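Local coordinates for Cas13d (uncultured Ruminococcus sp, PDB 6IV9), which binds a CRISPR RNA and, as a Cas13d effector with two HEPN domains, probably processes that guide and cleaves target RNA, at residues T317-V322 with F498-Y503; L321-L326 with K490-L495. The protein carries 2 engineered substitutions. All coordinates share one frame; numbering follows the deposited sequence.

Contact 1 of 2, residues T317-V322 with F498-Y503; sequences TLDYLV and FSKMIY
The ring of Tyr-503 meets the other helix slantwise: its CD2 lies 3.8 Å from Val-322 CG2, and CE2 comes to 4.0 Å from Leu-321 O, both approaches oblique to the ring. At its edge, in the ring plane, sits a water, 2.7 Å from Tyr-503 OH, which also donates to Leu-321 O and so ties the phenol to the backbone opposite. The other flat group is the Asp-319 carboxylate. Its OD1 takes a salt-bridge hydrogen bond from Lys-500 NZ at 2.7 Å through the syn lone pair, while OD2 bonds to the hydroxyl of Tyr-497, so both carboxylate oxygens are engaged. Lys-500 reaches this point because its chain turns about the CG-CD bond (chi3 -91°); before the bend its CG passes 3.7 Å from Val-322 CG2, the two side chains crossing at about a right angle. The ammonium also donates to Ala-492 O and has a cation-pi contact with Tyr-497, which should favour the charged form in this buried setting. A methionine in its place would probably leave the Asp-319 carboxylate without its charge mate and the carbonyl of Ala-492 without this donor. Beside the lysine's root, Leu-318 uses both methyls: CD1 lies 4.1 Å from Met-501 CA, and CD2 is as far from Lys-500 O. Helix 267-291 backs Leu-321 and Met-501, and helix 556-570 touches the phenol of Tyr-503. The axes of the two six-residue segments pass 9.2 Å apart at 63°, a steep crossing of two helices in the largely helical body of Cas13d, with an apolar interface and a single salt bridge beside it.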
loop_
_atom_site.group_PDB
_atom_site.type_symbol
_atom_site.label_atom_id
_atom_site.label_comp_id
_atom_site.label_asym_id
_atom_site.label_seq_id
_atom_site.Cartn_x
_atom_site.Cartn_y
_atom_site.Cartn_z
ATOM N N THR A 317 -23.066 0.137 -9.400
ATOM C CA THR A 317 -22.078 1.212 -9.177
ATOM C C THR A 317 -20.670 0.683 -9.463
ATOM O O THR A 317 -19.936 1.355 -10.143
ATOM C CB THR A 317 -22.176 1.786 -7.763
ATOM O OG1 THR A 317 -23.395 2.511 -7.641
ATOM C CG2 THR A 317 -20.995 2.659 -7.414
ATOM N N LEU A 318 -20.351 -0.512 -8.991
ATOM C CA LEU A 318 -18.992 -1.066 -9.213
ATOM C C LEU A 318 -18.748 -1.218 -10.711
ATOM O O LEU A 318 -17.696 -0.863 -11.153
ATOM C CB LEU A 318 -18.858 -2.402 -8.490
ATOM C CG LEU A 318 -18.901 -2.314 -6.973
ATOM C CD1 LEU A 318 -18.627 -3.662 -6.362
ATOM C CD2 LEU A 318 -17.902 -1.297 -6.476
ATOM N N ASP A 319 -19.739 -1.710 -11.443
ATOM C CA ASP A 319 -19.610 -1.858 -12.910
ATOM C C ASP A 319 -19.450 -0.492 -13.568
ATOM O O ASP A 319 -18.668 -0.372 -14.460
ATOM C CB ASP A 319 -20.805 -2.611 -13.480
ATOM C CG ASP A 319 -20.700 -4.098 -13.222
ATOM O OD1 ASP A 319 -19.592 -4.576 -13.100
ATOM O OD2 ASP A 319 -21.725 -4.731 -13.138
ATOM N N TYR A 320 -20.187 0.495 -13.098
ATOM C CA TYR A 320 -20.120 1.830 -13.716
ATOM C C TYR A 320 -18.706 2.403 -13.595
ATOM O O TYR A 320 -18.198 2.940 -14.550
ATOM C CB TYR A 320 -21.113 2.742 -13.006
ATOM C CG TYR A 320 -21.148 4.144 -13.534
ATOM C CD1 TYR A 320 -20.234 5.084 -13.121
ATOM C CD2 TYR A 320 -22.083 4.523 -14.468
ATOM C CE1 TYR A 320 -20.255 6.373 -13.608
ATOM C CE2 TYR A 320 -22.119 5.805 -14.969
ATOM C CZ TYR A 320 -21.204 6.735 -14.535
ATOM O OH TYR A 320 -21.239 7.995 -15.036
ATOM N N LEU A 321 -18.107 2.298 -12.415
ATOM C CA LEU A 321 -16.757 2.871 -12.227
ATOM C C LEU A 321 -15.740 2.146 -13.103
ATOM O O LEU A 321 -14.987 2.808 -13.761
ATOM C CB LEU A 321 -16.378 2.757 -10.750
ATOM C CG LEU A 321 -17.317 3.437 -9.759
ATOM C CD1 LEU A 321 -16.981 3.031 -8.339
ATOM C CD2 LEU A 321 -17.280 4.946 -9.919
ATOM N N VAL A 322 -15.716 0.820 -13.073
ATOM C CA VAL A 322 -14.717 0.057 -13.876
ATOM C C VAL A 322 -14.953 0.228 -15.374
ATOM O O VAL A 322 -14.001 0.339 -16.081
ATOM C CB VAL A 322 -14.599 -1.421 -13.486
ATOM C CG1 VAL A 322 -13.222 -1.923 -13.827
ATOM C CG2 VAL A 322 -14.831 -1.599 -12.010
ATOM N N PHE A 498 -15.577 -8.946 -6.470
ATOM C CA PHE A 498 -14.564 -8.683 -5.424
ATOM C C PHE A 498 -13.443 -7.822 -6.016
ATOM O O PHE A 498 -13.045 -6.884 -5.372
ATOM C CB PHE A 498 -14.041 -9.981 -4.814
ATOM C CG PHE A 498 -13.049 -9.735 -3.711
ATOM C CD1 PHE A 498 -13.468 -9.559 -2.409
ATOM C CD2 PHE A 498 -11.704 -9.616 -3.989
ATOM C CE1 PHE A 498 -12.555 -9.299 -1.406
ATOM C CE2 PHE A 498 -10.793 -9.367 -2.982
ATOM C CZ PHE A 498 -11.224 -9.201 -1.694
ATOM N N SER A 499 -12.999 -8.146 -7.229
ATOM C CA SER A 499 -11.930 -7.397 -7.934
ATOM C C SER A 499 -12.401 -5.969 -8.205
ATOM O O SER A 499 -11.652 -5.064 -7.995
ATOM C CB SER A 499 -11.571 -8.078 -9.218
ATOM O OG SER A 499 -11.227 -9.417 -8.993
ATOM N N LYS A 500 -13.636 -5.825 -8.655
ATOM C CA LYS A 500 -14.221 -4.496 -8.949
ATOM C C LYS A 500 -14.327 -3.687 -7.651
ATOM O O LYS A 500 -14.197 -2.496 -7.696
ATOM C CB LYS A 500 -15.508 -4.658 -9.763
ATOM C CG LYS A 500 -15.283 -5.214 -11.156
ATOM C CD LYS A 500 -16.529 -5.297 -12.009
ATOM C CE LYS A 500 -17.257 -6.612 -11.916
ATOM N NZ LYS A 500 -18.081 -6.869 -13.114
ATOM N N MET A 501 -14.612 -4.358 -6.543
ATOM C CA MET A 501 -14.716 -3.671 -5.240
ATOM C C MET A 501 -13.344 -3.107 -4.878
ATOM O O MET A 501 -13.283 -2.005 -4.414
ATOM C CB MET A 501 -15.164 -4.632 -4.149
ATOM C CG MET A 501 -15.264 -3.992 -2.818
ATOM S SD MET A 501 -16.027 -5.080 -1.626
ATOM C CE MET A 501 -14.766 -6.321 -1.415
ATOM N N ILE A 502 -12.291 -3.884 -5.100
ATOM C CA ILE A 502 -10.909 -3.398 -4.830
ATOM C C ILE A 502 -10.605 -2.215 -5.752
ATOM O O ILE A 502 -10.070 -1.244 -5.287
ATOM C CB ILE A 502 -9.874 -4.527 -4.951
ATOM C CG1 ILE A 502 -10.177 -5.651 -3.961
ATOM C CG2 ILE A 502 -8.477 -3.973 -4.788
ATOM C CD1 ILE A 502 -10.239 -5.227 -2.532
ATOM N N TYR A 503 -11.032 -2.277 -7.005
ATOM C CA TYR A 503 -10.785 -1.143 -7.920
ATOM C C TYR A 503 -11.476 0.108 -7.372
ATOM O O TYR A 503 -10.920 1.158 -7.422
ATOM C CB TYR A 503 -11.284 -1.403 -9.340
ATOM C CG TYR A 503 -11.183 -0.166 -10.187
ATOM C CD1 TYR A 503 -9.971 0.235 -10.704
ATOM C CD2 TYR A 503 -12.268 0.657 -10.397
ATOM C CE1 TYR A 503 -9.839 1.393 -11.439
ATOM C CE2 TYR A 503 -12.158 1.821 -11.132
ATOM C CZ TYR A 503 -10.937 2.196 -11.649
ATOM O OH TYR A 503 -10.790 3.340 -12.355
HETATM O O HOH W 1 -13.048 4.708 -12.966
#

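Contact 2 of 2, residues L321-L326 with K490-L495; sequences LVEERL and KNASDL. With nucleotides of chain B.
Leu-326 lays its isobutyl group against the backbone of the loop: CG is 3.4 Å from Lys-490 O, and CD2 is 3.7 Å from Ala-492 N. Its torsions are both far from staggered (chi1 -108°, chi2 12°), as if the branch were turned to fit that peptide surface. The same carbonyl of Lys-490 accepts a bond from Asn-330, so its polar need is met elsewhere. One helical turn back, the Ala-492 methyl rests 3.6 Å from Glu-323 CG, touching the aliphatic part of the acid, and Val-322 CG1 meets Leu-495 CD1 at 4.1 Å. The loop holds its own turn: Asn-491 N donates to Asp-494 OD2 at 2.9 Å, from above the carboxylate plane. On the far side of helix 312-330, Arg-325 presents the edge of its guanidinium to U43 of chain B, NH2 donating to O4 at 3.0 Å, while NH1 bonds to the carbonyl of Arg-573. Between the protein segments, then, the touch is van der Waals, partly hydrocarbon on peptide; polar bonds are made to other partners, among them the RNA, where a donor on the base's O4 is consistent with recognition of a uracil edge.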
loop_
_atom_site.group_PDB
_atom_site.type_symbol
_atom_site.label_atom_id
_atom_site.label_comp_id
_atom_site.label_asym_id
_atom_site.label_seq_id
_atom_site.Cartn_x
_atom_site.Cartn_y
_atom_site.Cartn_z
ATOM N N LEU A 321 -18.107 2.298 -12.415
ATOM C CA LEU A 321 -16.757 2.871 -12.227
ATOM C C LEU A 321 -15.740 2.146 -13.103
ATOM O O LEU A 321 -14.987 2.808 -13.761
ATOM C CB LEU A 321 -16.378 2.757 -10.750
ATOM C CG LEU A 321 -17.317 3.437 -9.759
ATOM C CD1 LEU A 321 -16.981 3.031 -8.339
ATOM C CD2 LEU A 321 -17.280 4.946 -9.919
ATOM N N VAL A 322 -15.716 0.820 -13.073
ATOM C CA VAL A 322 -14.717 0.057 -13.876
ATOM C C VAL A 322 -14.953 0.228 -15.374
ATOM O O VAL A 322 -14.001 0.339 -16.081
ATOM C CB VAL A 322 -14.599 -1.421 -13.486
ATOM C CG1 VAL A 322 -13.222 -1.923 -13.827
ATOM C CG2 VAL A 322 -14.831 -1.599 -12.010
ATOM N N GLU A 323 -16.210 0.241 -15.797
ATOM C CA GLU A 323 -16.556 0.399 -17.226
ATOM C C GLU A 323 -16.041 1.754 -17.697
ATOM O O GLU A 323 -15.513 1.837 -18.774
ATOM C CB GLU A 323 -18.068 0.406 -17.382
ATOM C CG GLU A 323 -18.669 -0.941 -17.672
ATOM C CD GLU A 323 -20.178 -0.973 -17.485
ATOM O OE1 GLU A 323 -20.795 0.092 -17.573
ATOM O OE2 GLU A 323 -20.725 -2.058 -17.232
ATOM N N GLU A 324 -16.189 2.773 -16.875
ATOM C CA GLU A 324 -15.734 4.117 -17.272
ATOM C C GLU A 324 -14.219 4.113 -17.500
ATOM O O GLU A 324 -13.778 4.706 -18.447
ATOM C CB GLU A 324 -16.105 5.088 -16.162
ATOM C CG GLU A 324 -15.869 6.525 -16.518
ATOM C CD GLU A 324 -16.313 7.464 -15.416
ATOM O OE1 GLU A 324 -17.480 7.854 -15.412
ATOM O OE2 GLU A 324 -15.483 7.790 -14.573
ATOM N N ARG A 325 -13.462 3.501 -16.602
ATOM C CA ARG A 325 -11.994 3.446 -16.769
ATOM C C ARG A 325 -11.613 2.580 -17.974
ATOM O O ARG A 325 -10.793 2.995 -18.741
ATOM C CB ARG A 325 -11.380 2.878 -15.491
ATOM C CG ARG A 325 -9.912 2.532 -15.612
ATOM C CD ARG A 325 -9.068 3.772 -15.507
ATOM N NE ARG A 325 -9.042 4.482 -16.761
ATOM C CZ ARG A 325 -8.361 5.591 -16.980
ATOM N NH1 ARG A 325 -7.603 6.099 -16.031
ATOM N NH2 ARG A 325 -8.427 6.184 -18.150
ATOM N N LEU A 326 -12.195 1.396 -18.088
ATOM C CA LEU A 326 -11.870 0.448 -19.179
ATOM C C LEU A 326 -12.288 1.019 -20.539
ATOM O O LEU A 326 -11.554 0.865 -21.485
ATOM C CB LEU A 326 -12.580 -0.873 -18.884
ATOM C CG LEU A 326 -11.710 -2.045 -18.442
ATOM C CD1 LEU A 326 -10.300 -1.655 -18.087
ATOM C CD2 LEU A 326 -12.361 -2.883 -17.372
ATOM N N LYS A 490 -9.865 -6.101 -22.226
ATOM C CA LYS A 490 -10.407 -6.449 -20.900
ATOM C C LYS A 490 -11.647 -5.589 -20.675
ATOM O O LYS A 490 -11.562 -4.402 -20.857
ATOM C CB LYS A 490 -9.321 -6.272 -19.844
ATOM C CG LYS A 490 -8.310 -7.399 -19.827
ATOM C CD LYS A 490 -8.813 -8.590 -19.058
ATOM C CE LYS A 490 -8.683 -9.904 -19.785
ATOM N NZ LYS A 490 -7.273 -10.285 -20.020
ATOM N N ASN A 491 -12.745 -6.214 -20.288
ATOM C CA ASN A 491 -14.037 -5.530 -20.068
ATOM C C ASN A 491 -14.502 -5.747 -18.624
ATOM O O ASN A 491 -14.078 -6.698 -18.010
ATOM C CB ASN A 491 -15.075 -6.026 -21.075
ATOM C CG ASN A 491 -14.640 -5.838 -22.514
ATOM O OD1 ASN A 491 -14.463 -6.800 -23.247
ATOM N ND2 ASN A 491 -14.474 -4.603 -22.929
ATOM N N ALA A 492 -15.415 -4.903 -18.151
ATOM C CA ALA A 492 -15.933 -4.945 -16.766
ATOM C C ALA A 492 -16.597 -6.289 -16.494
ATOM O O ALA A 492 -16.443 -6.803 -15.418
ATOM C CB ALA A 492 -16.876 -3.806 -16.513
ATOM N N SER A 493 -17.267 -6.847 -17.498
ATOM C CA SER A 493 -17.971 -8.144 -17.360
ATOM C C SER A 493 -16.962 -9.271 -17.125
ATOM O O SER A 493 -17.371 -10.312 -16.676
ATOM C CB SER A 493 -18.820 -8.420 -18.558
ATOM O OG SER A 493 -18.017 -8.478 -19.711
ATOM N N ASP A 494 -15.696 -9.055 -17.463
ATOM C CA ASP A 494 -14.658 -10.106 -17.333
ATOM C C ASP A 494 -14.147 -10.224 -15.899
ATOM O O ASP A 494 -13.420 -11.164 -15.645
ATOM C CB ASP A 494 -13.430 -9.810 -18.191
ATOM C CG ASP A 494 -13.678 -9.806 -19.686
ATOM O OD1 ASP A 494 -14.625 -10.462 -20.118
ATOM O OD2 ASP A 494 -12.908 -9.155 -20.395
ATOM N N LEU A 495 -14.511 -9.299 -15.018
ATOM C CA LEU A 495 -13.942 -9.298 -13.645
ATOM C C LEU A 495 -14.970 -9.718 -12.591
ATOM O O LEU A 495 -16.127 -9.457 -12.772
ATOM C CB LEU A 495 -13.453 -7.884 -13.322
ATOM C CG LEU A 495 -12.522 -7.229 -14.338
ATOM C CD1 LEU A 495 -12.084 -5.854 -13.874
ATOM C CD2 LEU A 495 -11.323 -8.100 -14.635
ATOM P P U B 43 0.698 3.881 -17.914
ATOM O OP1 U B 43 0.470 2.594 -17.161
ATOM O OP2 U B 43 2.031 4.179 -18.434
ATOM O "O5'" U B 43 -0.366 3.809 -19.091
ATOM C "C5'" U B 43 -0.567 4.919 -19.977
ATOM C "C4'" U B 43 -1.286 4.453 -21.224
ATOM O "O4'" U B 43 -2.613 4.086 -20.800
ATOM C "C3'" U B 43 -1.512 5.529 -22.301
ATOM O "O3'" U B 43 -0.373 5.483 -23.145
ATOM C "C2'" U B 43 -2.811 5.046 -22.964
ATOM O "O2'" U B 43 -2.456 3.924 -23.741
ATOM C "C1'" U B 43 -3.590 4.513 -21.752
ATOM N N1 U B 43 -4.466 5.509 -21.121
ATOM C C2 U B 43 -5.578 5.924 -21.813
ATOM O O2 U B 43 -5.892 5.471 -22.893
ATOM N N3 U B 43 -6.319 6.887 -21.188
ATOM C C4 U B 43 -6.076 7.466 -19.971
ATOM O O4 U B 43 -6.853 8.317 -19.543
ATOM C C5 U B 43 -4.908 6.987 -19.310
ATOM C C6 U B 43 -4.159 6.051 -19.892
#

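In the fold
Both contacts rest on helix 312-330 and share Leu-321 and Val-322, their centres about 8 Å apart. Contact 1 is the deeper, its touching residues nearly all buried where helix meets helix; contact 2, one turn further along, is partly buried and sets the same helix against the loop that leads into helix 497-505. Charge is paired across contact 1, whereas contact 2 joins its segments by van der Waals touch and makes its polar bonds within the loop, to neighbouring parts of the protein and to the RNA. Lys-500 belongs to both neighbourhoods, so the loop and the helix after it probably sit against helix 312-330 together.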